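Local coordinates for protein endoglycosidase (Bacteroides thetaiotaomicron, PDB 6Q64) that probably hydrolyses glycosidic bonds of complex N-glycans, acting as a family 18 endoglycosidase with a TIM-barrel fold, at residues 74-79 with 331-336; 86-91 with 337-342; 252-257 with 281-286. The protein carries 1 engineered substitution. All coordinates share one frame; numbering follows the deposited sequence.

Interaction 1. Residues 74-79 with 331-336; sequences FGWFGN and GTYHME
Trp-76 and Tyr-333 pair at the ends of two parallel strands, 72-76 and 329-333. These are the first and last strands of the TIM barrel, so the contact closes the barrel. The straightest backbone bond runs from Trp-76 N to Thr-332 O, 3.0 Å. Nearer the strand starts, the pairing at Phe-74 is doubtful. Phe-74, Trp-76 and Tyr-333 share the face that looks into the barrel. There CE3 of Trp-76 lies 3.9 Å from CB of Tyr-333, and the two side chains cross at about a right angle.

The other face is tightly packed. Selenomethionine Met-335 lays SE against CA of Gly-75, 3.7 Å away. Its chi1 of 37° sets CG between the backbone N and the carbonyl carbon, and Met-335 CG lies 3.4 Å from Trp-76 O. The same Trp-76 O accepts Met-335 N, which sits above the carbonyl plane. SE packs on CB of Phe-77 and also makes a Met-aromatic contact, oblique to that ring. Both side chains also touch Val-101 of strand 100-102.

The loose side is narrow. Asn-79 is exposed at the margin, and His-334 beside it is partly exposed. Glu-336 and Gly-78 are buried and belong to the tight side: Glu-336 OE2 accepts Gly-78 N at 2.9 Å, from 41° out of the carboxylate plane.

Interaction 2. Residues 86-91 with 337-342; sequences NAQNYL and YDYPND
Tyr-339 lays one face of its ring over Gln-88, and most of the contact gathers round that ring. CG stands anti to the backbone N (chi1 -171°), which sends the ring across to the 86-91 loop. At the root, CB of Tyr-339 meets the amide nitrogen NE2 of Gln-88 at 3.7 Å. The same NE2 touches CD of Pro-340 and is hydrogen-bonded to the backbone O of Glu-336. CG of Tyr-339 comes next, with CB of Gln-88 3.9 Å away. That CB stands 4.0 Å from the ring centroid and 17° off the normal, a CH-pi contact. Further out the two sides of the ring meet different residues. CE1 of Tyr-339 faces OD1 of Asn-86 at 3.8 Å, and CE2 faces the methyl CB of Ala-87. At the tip, OH of Tyr-339 rests 3.4 Å from CB of Ala-87.

The 86-91 loop holds its own shape. Asn-86 OD1 accepts Gln-88 N at 3.3 Å from well above its carbonyl plane, and ND2 of Asn-86 gives a weak bond to OE1 of Gln-88. With an alanine at Tyr-339, Gln-88 CB and the Ala-87 methyl would probably lose the ring they pack on, opening a gap between the loops.

On the other segment, Asp-338 OD1 takes ND2 of Asn-341 at 2.9 Å, and its carboxylate also accepts backbone N atoms of Trp-347 and Leu-348. The arrangement joins an Asx turn at Asn-86 to a type I turn at 338-341, in the surface loops that follow the first and last strands of the TIM barrel.

Interaction 3. Residues 252-257 with 281-286; sequences IYQAYW and IITVEF
Tyr-253 O takes one firm bond and two weak ones. The hydroxyl OG1 of Thr-283 gives Tyr-253 O the shortest, 2.8 Å, tilted 26° from the carbonyl plane. The backbone N atoms of Thr-283 and Ala-255 add the weak bonds. The threonine can reach because its OG1 lies between the backbone N and the carbonyl carbon (chi1 70°), while CG2 of Thr-283 is left to pack on CG2 of Ile-252 at 3.8 Å. One step earlier Tyr-253 N donates to Ile-281 O, 2.9 Å and nearly straight at 171°. The strands run parallel, with Ile-252 beside Ile-281 on one face. An inverse gamma turn centred on Ala-255 follows, with a weak bond from Tyr-256 N to Gln-254 O.

At the strand end the Tyr-256 ring lies between two CB atoms. Gln-254 CB is over one face and Glu-285 CB over the other, the latter 3.7 Å from the centroid in a CH-pi contact. Glu-285 CG then meets CH2 of Trp-257, 3.2 Å away. Trp-257 in turn has CB of Tyr-256 over one of its faces. The acid end of Glu-285 caps Gln-288 N through OE2, at the start of helix 286-289. Gln-254 donates from NE2 to Asp-234 and lies close to the engineered Gln-190. Gln-190 ends the family 18 DxxDxDxE motif, in place of its glutamate, so this end of the barrel probably lines the active site.

The two strands are neighbours in the TIM barrel, joined through helix 261-268 in a beta-alpha-beta unit. Ile-252 and Thr-283 look inward to Trp-76 on strand 72-76. Tyr-253 and Ile-282 look outward onto helix 261-268, and Ile-282 and Val-284 also meet helix 311-317.

Overall arrangement
Interactions 1 and 3 are buried and belong to one parallel barrel sheet. Strands 329-333 and 280-285 are neighbours in it, bonded through Tyr-333 N to Val-284 O and Val-284 N to Gly-331 O. Interaction 2 lies on the surface. Its segment 337-342 directly follows 331-336, and 86-91 lies a short loop beyond 74-79. Asn-89 ND2 to Asn-79 O ties interactions 1 and 2 together, beside the Gln-88 link. The chemistry follows the place. Backbone bonds and packed side chains join the strands in interactions 1 and 3. Interaction 2 rests on one aromatic face and loop turns. Phe-286 of interaction 3 touches Tyr-337 and Asp-338 of interaction 2.

Interaction 1. Residues 74-79 with 331-336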
loop_
_atom_site.group_PDB
_atom_site.type_symbol
_atom_site.label_atom_id
_atom_site.label_comp_id
_atom_site.label_asym_id
_atom_site.label_seq_id
_atom_site.Cartn_x
_atom_site.Cartn_y
_atom_site.Cartn_z
ATOM N N PHE A 74 -4.529 4.043 -3.432
ATOM C CA PHE A 74 -3.457 3.044 -3.280
ATOM C C PHE A 74 -3.742 1.879 -4.235
ATOM O O PHE A 74 -4.867 1.733 -4.763
ATOM C CB PHE A 74 -3.403 2.634 -1.804
ATOM C CG PHE A 74 -2.732 1.305 -1.527
ATOM C CD1 PHE A 74 -1.367 1.234 -1.326
ATOM C CD2 PHE A 74 -3.475 0.140 -1.478
ATOM C CE1 PHE A 74 -0.752 0.018 -1.108
ATOM C CE2 PHE A 74 -2.857 -1.073 -1.265
ATOM C CZ PHE A 74 -1.496 -1.133 -1.094
ATOM N N GLY A 75 -2.747 1.029 -4.449
ATOM C CA GLY A 75 -3.002 -0.304 -5.022
ATOM C C GLY A 75 -1.742 -1.148 -5.012
ATOM O O GLY A 75 -0.607 -0.619 -4.805
ATOM N N TRP A 76 -1.944 -2.412 -5.406
ATOM C CA TRP A 76 -0.859 -3.365 -5.712
ATOM C C TRP A 76 -0.642 -3.363 -7.219
ATOM O O TRP A 76 -1.450 -3.999 -7.920
ATOM C CB TRP A 76 -1.214 -4.745 -5.147
ATOM C CG TRP A 76 -1.061 -4.776 -3.660
ATOM C CD1 TRP A 76 0.109 -4.753 -2.961
ATOM C CD2 TRP A 76 -2.119 -4.745 -2.690
ATOM N NE1 TRP A 76 -0.150 -4.722 -1.619
ATOM C CE2 TRP A 76 -1.506 -4.724 -1.422
ATOM C CE3 TRP A 76 -3.515 -4.763 -2.771
ATOM C CZ2 TRP A 76 -2.247 -4.727 -0.244
ATOM C CZ3 TRP A 76 -4.249 -4.753 -1.609
ATOM C CH2 TRP A 76 -3.619 -4.733 -0.366
ATOM N N PHE A 77 0.423 -2.686 -7.656
ATOM C CA PHE A 77 0.849 -2.496 -9.072
ATOM C C PHE A 77 1.740 -3.645 -9.554
ATOM O O PHE A 77 2.941 -3.749 -9.157
ATOM C CB PHE A 77 1.602 -1.172 -9.184
ATOM C CG PHE A 77 1.822 -0.677 -10.591
ATOM C CD1 PHE A 77 0.781 -0.625 -11.502
ATOM C CD2 PHE A 77 3.064 -0.223 -11.000
ATOM C CE1 PHE A 77 0.984 -0.144 -12.783
ATOM C CE2 PHE A 77 3.259 0.263 -12.281
ATOM C CZ PHE A 77 2.224 0.288 -13.169
ATOM N N GLY A 78 1.183 -4.488 -10.422
ATOM C CA GLY A 78 1.918 -5.587 -11.085
ATOM C C GLY A 78 2.374 -5.215 -12.490
ATOM O O GLY A 78 1.748 -4.322 -13.078
ATOM N N ASN A 79 3.417 -5.898 -12.994
ATOM C CA ASN A 79 4.015 -5.776 -14.356
ATOM C C ASN A 79 4.612 -4.378 -14.498
ATOM O O ASN A 79 4.352 -3.712 -15.526
ATOM C CB ASN A 79 3.018 -6.023 -15.502
ATOM C CG ASN A 79 2.186 -7.288 -15.369
ATOM O OD1 ASN A 79 1.086 -7.287 -14.790
ATOM N ND2 ASN A 79 2.692 -8.369 -15.946
ATOM N N GLY A 331 -7.977 1.140 -2.336
ATOM C CA GLY A 331 -7.033 0.586 -3.312
ATOM C C GLY A 331 -7.591 -0.642 -4.024
ATOM O O GLY A 331 -8.642 -1.171 -3.648
ATOM N N THR A 332 -6.862 -1.111 -5.020
ATOM C CA THR A 332 -7.240 -2.260 -5.861
ATOM C C THR A 332 -6.046 -3.193 -5.910
ATOM O O THR A 332 -4.908 -2.699 -5.920
ATOM C CB THR A 332 -7.619 -1.721 -7.229
ATOM O OG1 THR A 332 -6.515 -0.855 -7.488
ATOM C CG2 THR A 332 -8.935 -0.969 -7.253
ATOM N N TYR A 333 -6.317 -4.489 -5.828
ATOM C CA TYR A 333 -5.321 -5.572 -6.030
ATOM C C TYR A 333 -5.213 -5.801 -7.535
ATOM O O TYR A 333 -6.261 -6.042 -8.169
ATOM C CB TYR A 333 -5.752 -6.817 -5.255
ATOM C CG TYR A 333 -4.898 -8.036 -5.453
ATOM C CD1 TYR A 333 -3.592 -8.084 -5.001
ATOM C CD2 TYR A 333 -5.414 -9.157 -6.081
ATOM C CE1 TYR A 333 -2.811 -9.218 -5.182
ATOM C CE2 TYR A 333 -4.664 -10.309 -6.245
ATOM C CZ TYR A 333 -3.355 -10.338 -5.799
ATOM O OH TYR A 333 -2.632 -11.480 -5.999
ATOM N N HIS A 334 -3.989 -5.713 -8.066
ATOM C CA HIS A 334 -3.699 -5.720 -9.520
ATOM C C HIS A 334 -4.468 -4.543 -10.115
ATOM O O HIS A 334 -5.400 -4.725 -10.898
ATOM C CB HIS A 334 -4.008 -7.106 -10.122
ATOM C CG HIS A 334 -2.866 -8.074 -10.033
ATOM N ND1 HIS A 334 -2.981 -9.306 -9.416
ATOM C CD2 HIS A 334 -1.597 -8.011 -10.498
ATOM C CE1 HIS A 334 -1.831 -9.945 -9.484
ATOM N NE2 HIS A 334 -0.967 -9.167 -10.137
HETATM N N MSE A 335 -4.097 -3.345 -9.639
HETATM C CA MSE A 335 -4.738 -2.091 -10.011
HETATM C C MSE A 335 -4.720 -1.884 -11.525
HETATM O O MSE A 335 -5.662 -1.309 -12.068
HETATM C CB MSE A 335 -4.065 -0.904 -9.311
HETATM C CG MSE A 335 -2.590 -1.026 -9.167
HETATM SE SE MSE A 335 -1.794 0.592 -8.417
HETATM C CE MSE A 335 -3.093 2.025 -8.283
ATOM N N GLU A 336 -3.664 -2.385 -12.185
ATOM C CA GLU A 336 -3.444 -2.189 -13.613
ATOM C C GLU A 336 -4.487 -2.903 -14.488
ATOM O O GLU A 336 -4.612 -2.504 -15.640
ATOM C CB GLU A 336 -2.029 -2.614 -14.016
ATOM C CG GLU A 336 -1.786 -4.110 -13.975
ATOM C CD GLU A 336 -1.268 -4.676 -12.659
ATOM O OE1 GLU A 336 -0.717 -5.828 -12.668
ATOM O OE2 GLU A 336 -1.421 -3.978 -11.623
#

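Interaction 2. Residues 86-91 with 337-342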
loop_
_atom_site.group_PDB
_atom_site.type_symbol
_atom_site.label_atom_id
_atom_site.label_comp_id
_atom_site.label_asym_id
_atom_site.label_seq_id
_atom_site.Cartn_x
_atom_site.Cartn_y
_atom_site.Cartn_z
ATOM N N ASN A 86 3.309 1.338 -23.832
ATOM C CA ASN A 86 2.115 1.072 -22.964
ATOM C C ASN A 86 2.177 1.800 -21.594
ATOM O O ASN A 86 2.977 1.422 -20.722
ATOM C CB ASN A 86 1.823 -0.423 -22.781
ATOM C CG ASN A 86 0.404 -0.648 -22.272
ATOM O OD1 ASN A 86 -0.358 0.302 -22.086
ATOM N ND2 ASN A 86 0.031 -1.896 -22.034
ATOM N N ALA A 87 1.281 2.772 -21.392
ATOM C CA ALA A 87 1.099 3.575 -20.154
ATOM C C ALA A 87 0.904 2.663 -18.932
ATOM O O ALA A 87 1.425 3.012 -17.870
ATOM C CB ALA A 87 -0.066 4.547 -20.285
ATOM N N GLN A 88 0.211 1.536 -19.101
ATOM C CA GLN A 88 -0.072 0.505 -18.061
ATOM C C GLN A 88 1.191 0.028 -17.311
ATOM O O GLN A 88 1.021 -0.589 -16.233
ATOM C CB GLN A 88 -0.797 -0.660 -18.743
ATOM C CG GLN A 88 -1.109 -1.852 -17.847
ATOM C CD GLN A 88 -1.894 -2.890 -18.610
ATOM O OE1 GLN A 88 -1.471 -3.329 -19.688
ATOM N NE2 GLN A 88 -3.063 -3.252 -18.090
ATOM N N ASN A 89 2.407 0.253 -17.822
ATOM C CA ASN A 89 3.648 -0.347 -17.241
ATOM C C ASN A 89 4.464 0.737 -16.494
ATOM O O ASN A 89 5.645 0.495 -16.105
ATOM C CB ASN A 89 4.474 -1.065 -18.323
ATOM C CG ASN A 89 3.704 -2.119 -19.098
ATOM O OD1 ASN A 89 3.293 -1.870 -20.224
ATOM N ND2 ASN A 89 3.547 -3.313 -18.542
ATOM N N TYR A 90 3.849 1.893 -16.281
ATOM C CA TYR A 90 4.509 3.125 -15.788
ATOM C C TYR A 90 3.850 3.642 -14.495
ATOM O O TYR A 90 2.602 3.954 -14.488
ATOM C CB TYR A 90 4.344 4.216 -16.845
ATOM C CG TYR A 90 5.327 4.178 -17.978
ATOM C CD1 TYR A 90 5.093 3.401 -19.102
ATOM C CD2 TYR A 90 6.461 4.975 -17.952
ATOM C CE1 TYR A 90 5.991 3.383 -20.152
ATOM C CE2 TYR A 90 7.360 4.979 -19.005
ATOM C CZ TYR A 90 7.130 4.176 -20.106
ATOM O OH TYR A 90 8.050 4.183 -21.122
ATOM N N LEU A 91 4.635 3.815 -13.430
ATOM C CA LEU A 91 4.118 4.489 -12.206
ATOM C C LEU A 91 3.674 5.905 -12.575
ATOM O O LEU A 91 2.583 6.326 -12.103
ATOM C CB LEU A 91 5.201 4.566 -11.129
ATOM C CG LEU A 91 5.679 3.237 -10.555
ATOM C CD1 LEU A 91 6.865 3.486 -9.639
ATOM C CD2 LEU A 91 4.566 2.516 -9.809
ATOM N N TYR A 337 -5.251 -3.867 -13.973
ATOM C CA TYR A 337 -6.335 -4.561 -14.727
ATOM C C TYR A 337 -7.516 -3.610 -14.975
ATOM O O TYR A 337 -8.459 -4.034 -15.656
ATOM C CB TYR A 337 -6.804 -5.821 -13.994
ATOM C CG TYR A 337 -5.851 -6.992 -14.072
ATOM C CD1 TYR A 337 -4.512 -6.838 -13.754
ATOM C CD2 TYR A 337 -6.278 -8.257 -14.456
ATOM C CE1 TYR A 337 -3.628 -7.902 -13.781
ATOM C CE2 TYR A 337 -5.406 -9.333 -14.512
ATOM C CZ TYR A 337 -4.076 -9.150 -14.161
ATOM O OH TYR A 337 -3.177 -10.174 -14.184
ATOM N N ASP A 338 -7.460 -2.391 -14.431
ATOM C CA ASP A 338 -8.483 -1.318 -14.560
ATOM C C ASP A 338 -8.152 -0.471 -15.797
ATOM O O ASP A 338 -9.024 0.324 -16.254
ATOM C CB ASP A 338 -8.457 -0.440 -13.300
ATOM C CG ASP A 338 -9.639 0.480 -13.024
ATOM O OD1 ASP A 338 -10.699 0.379 -13.721
ATOM O OD2 ASP A 338 -9.491 1.275 -12.075
ATOM N N TYR A 339 -6.909 -0.581 -16.262
ATOM C CA TYR A 339 -6.405 0.138 -17.452
ATOM C C TYR A 339 -7.210 -0.258 -18.690
ATOM O O TYR A 339 -7.694 0.614 -19.390
ATOM C CB TYR A 339 -4.900 -0.055 -17.622
ATOM C CG TYR A 339 -4.353 0.836 -18.694
ATOM C CD1 TYR A 339 -4.373 0.434 -20.029
ATOM C CD2 TYR A 339 -3.900 2.112 -18.391
ATOM C CE1 TYR A 339 -3.909 1.267 -21.036
ATOM C CE2 TYR A 339 -3.433 2.958 -19.389
ATOM C CZ TYR A 339 -3.439 2.532 -20.713
ATOM O OH TYR A 339 -2.988 3.367 -21.689
ATOM N N PRO A 340 -7.382 -1.542 -19.058
ATOM C CA PRO A 340 -8.133 -1.864 -20.265
ATOM C C PRO A 340 -9.567 -1.329 -20.219
ATOM O O PRO A 340 -10.269 -1.508 -21.163
ATOM C CB PRO A 340 -8.148 -3.399 -20.364
ATOM C CG PRO A 340 -7.059 -3.881 -19.413
ATOM C CD PRO A 340 -6.732 -2.725 -18.482
ATOM N N ASN A 341 -9.991 -0.720 -19.124
ATOM C CA ASN A 341 -11.395 -0.240 -18.997
ATOM C C ASN A 341 -11.591 1.018 -19.860
ATOM O O ASN A 341 -10.607 1.631 -20.281
ATOM C CB ASN A 341 -11.794 0.065 -17.539
ATOM C CG ASN A 341 -12.378 -1.115 -16.794
ATOM O OD1 ASN A 341 -13.330 -1.705 -17.277
ATOM N ND2 ASN A 341 -11.845 -1.434 -15.619
ATOM N N ASP A 342 -12.845 1.446 -19.990
ATOM C CA ASP A 342 -13.231 2.690 -20.685
ATOM C C ASP A 342 -14.007 3.543 -19.691
ATOM O O ASP A 342 -15.175 3.238 -19.358
ATOM C CB ASP A 342 -14.010 2.393 -21.971
ATOM C CG ASP A 342 -14.666 3.619 -22.592
ATOM O OD1 ASP A 342 -14.234 4.777 -22.283
ATOM O OD2 ASP A 342 -15.646 3.412 -23.342
#

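Interaction 3. Residues 252-257 with 281-286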
loop_
_atom_site.group_PDB
_atom_site.type_symbol
_atom_site.label_atom_id
_atom_site.label_comp_id
_atom_site.label_asym_id
_atom_site.label_seq_id
_atom_site.Cartn_x
_atom_site.Cartn_y
_atom_site.Cartn_z
ATOM N N ILE A 252 -3.893 -1.857 6.174
ATOM C CA ILE A 252 -4.449 -2.106 4.811
ATOM C C ILE A 252 -5.152 -3.445 4.833
ATOM O O ILE A 252 -4.485 -4.473 5.135
ATOM C CB ILE A 252 -3.368 -2.067 3.710
ATOM C CG1 ILE A 252 -2.479 -0.827 3.838
ATOM C CG2 ILE A 252 -4.013 -2.169 2.346
ATOM C CD1 ILE A 252 -1.511 -0.660 2.698
ATOM N N TYR A 253 -6.434 -3.430 4.529
ATOM C CA TYR A 253 -7.256 -4.652 4.587
ATOM C C TYR A 253 -7.667 -5.038 3.167
ATOM O O TYR A 253 -7.982 -4.186 2.342
ATOM C CB TYR A 253 -8.464 -4.481 5.513
ATOM C CG TYR A 253 -8.170 -4.093 6.947
ATOM C CD1 TYR A 253 -7.880 -2.792 7.285
ATOM C CD2 TYR A 253 -8.249 -5.003 7.977
ATOM C CE1 TYR A 253 -7.653 -2.422 8.598
ATOM C CE2 TYR A 253 -7.999 -4.655 9.289
ATOM C CZ TYR A 253 -7.714 -3.354 9.610
ATOM O OH TYR A 253 -7.527 -2.948 10.900
ATOM N N GLN A 254 -7.626 -6.341 2.935
ATOM C CA GLN A 254 -8.219 -7.038 1.792
ATOM C C GLN A 254 -9.709 -7.204 2.060
ATOM O O GLN A 254 -10.091 -8.286 2.444
ATOM C CB GLN A 254 -7.537 -8.394 1.639
ATOM C CG GLN A 254 -6.185 -8.322 0.968
ATOM C CD GLN A 254 -5.020 -8.188 1.909
ATOM O OE1 GLN A 254 -4.517 -9.165 2.456
ATOM N NE2 GLN A 254 -4.517 -6.977 2.025
ATOM N N ALA A 255 -10.527 -6.201 1.758
ATOM C CA ALA A 255 -12.010 -6.285 1.857
ATOM C C ALA A 255 -12.609 -6.819 0.550
ATOM O O ALA A 255 -13.610 -6.247 0.062
ATOM C CB ALA A 255 -12.596 -4.929 2.193
ATOM N N TYR A 256 -12.049 -7.900 0.020
ATOM C CA TYR A 256 -12.411 -8.412 -1.328
ATOM C C TYR A 256 -13.876 -8.913 -1.336
ATOM O O TYR A 256 -14.676 -8.411 -2.167
ATOM C CB TYR A 256 -11.423 -9.497 -1.772
ATOM C CG TYR A 256 -9.943 -9.160 -1.820
ATOM C CD1 TYR A 256 -9.444 -7.873 -1.959
ATOM C CD2 TYR A 256 -9.024 -10.196 -1.809
ATOM C CE1 TYR A 256 -8.075 -7.635 -2.062
ATOM C CE2 TYR A 256 -7.658 -9.978 -1.904
ATOM C CZ TYR A 256 -7.172 -8.693 -2.049
ATOM O OH TYR A 256 -5.802 -8.552 -2.114
ATOM N N TRP A 257 -14.255 -9.852 -0.452
ATOM C CA TRP A 257 -15.529 -10.618 -0.595
ATOM C C TRP A 257 -16.607 -10.147 0.390
ATOM O O TRP A 257 -17.661 -10.802 0.470
ATOM C CB TRP A 257 -15.277 -12.125 -0.470
ATOM C CG TRP A 257 -13.990 -12.521 -1.114
ATOM C CD1 TRP A 257 -12.889 -13.084 -0.535
ATOM C CD2 TRP A 257 -13.647 -12.282 -2.484
ATOM N NE1 TRP A 257 -11.883 -13.225 -1.452
ATOM C CE2 TRP A 257 -12.326 -12.756 -2.664
ATOM C CE3 TRP A 257 -14.342 -11.734 -3.568
ATOM C CZ2 TRP A 257 -11.694 -12.713 -3.904
ATOM C CZ3 TRP A 257 -13.700 -11.659 -4.778
ATOM C CH2 TRP A 257 -12.404 -12.155 -4.941
ATOM N N ILE A 281 -6.914 1.629 5.141
ATOM C CA ILE A 281 -7.148 1.553 3.674
ATOM C C ILE A 281 -7.907 0.257 3.410
ATOM O O ILE A 281 -7.469 -0.788 3.917
ATOM C CB ILE A 281 -5.818 1.664 2.901
ATOM C CG1 ILE A 281 -5.379 3.123 2.789
ATOM C CG2 ILE A 281 -5.937 1.066 1.524
ATOM C CD1 ILE A 281 -3.899 3.303 2.648
ATOM N N ILE A 282 -9.011 0.326 2.670
ATOM C CA ILE A 282 -9.767 -0.895 2.290
ATOM C C ILE A 282 -9.637 -1.074 0.780
ATOM O O ILE A 282 -9.670 -0.078 0.041
ATOM C CB ILE A 282 -11.216 -0.831 2.765
ATOM C CG1 ILE A 282 -11.794 0.587 2.709
ATOM C CG2 ILE A 282 -11.278 -1.399 4.164
ATOM C CD1 ILE A 282 -13.300 0.655 2.955
ATOM N N THR A 283 -9.439 -2.319 0.370
ATOM C CA THR A 283 -9.031 -2.683 -0.993
ATOM C C THR A 283 -9.989 -3.726 -1.537
ATOM O O THR A 283 -10.538 -4.577 -0.783
ATOM C CB THR A 283 -7.591 -3.192 -1.051
ATOM O OG1 THR A 283 -7.506 -4.483 -0.430
ATOM C CG2 THR A 283 -6.638 -2.198 -0.422
ATOM N N VAL A 284 -10.132 -3.652 -2.841
ATOM C CA VAL A 284 -11.020 -4.547 -3.603
ATOM C C VAL A 284 -10.177 -5.375 -4.596
ATOM O O VAL A 284 -8.955 -5.078 -4.770
ATOM C CB VAL A 284 -12.123 -3.668 -4.198
ATOM C CG1 VAL A 284 -11.601 -2.822 -5.339
ATOM C CG2 VAL A 284 -13.302 -4.521 -4.613
ATOM N N GLU A 285 -10.755 -6.457 -5.131
ATOM C CA GLU A 285 -9.983 -7.527 -5.827
ATOM C C GLU A 285 -10.216 -7.396 -7.335
ATOM O O GLU A 285 -11.329 -7.706 -7.811
ATOM C CB GLU A 285 -10.301 -8.873 -5.168
ATOM C CG GLU A 285 -10.173 -10.117 -6.018
ATOM C CD GLU A 285 -9.014 -10.258 -6.980
ATOM O OE1 GLU A 285 -8.016 -10.950 -6.628
ATOM O OE2 GLU A 285 -9.161 -9.736 -8.107
ATOM N N PHE A 286 -9.183 -6.929 -8.033
ATOM C CA PHE A 286 -9.285 -6.375 -9.406
ATOM C C PHE A 286 -8.740 -7.363 -10.448
ATOM O O PHE A 286 -9.136 -7.236 -11.614
ATOM C CB PHE A 286 -8.651 -4.982 -9.436
ATOM C CG PHE A 286 -9.655 -3.865 -9.534
ATOM C CD1 PHE A 286 -10.931 -4.021 -9.032
ATOM C CD2 PHE A 286 -9.327 -2.675 -10.158
ATOM C CE1 PHE A 286 -11.864 -3.013 -9.151
ATOM C CE2 PHE A 286 -10.263 -1.660 -10.265
ATOM C CZ PHE A 286 -11.530 -1.832 -9.762
#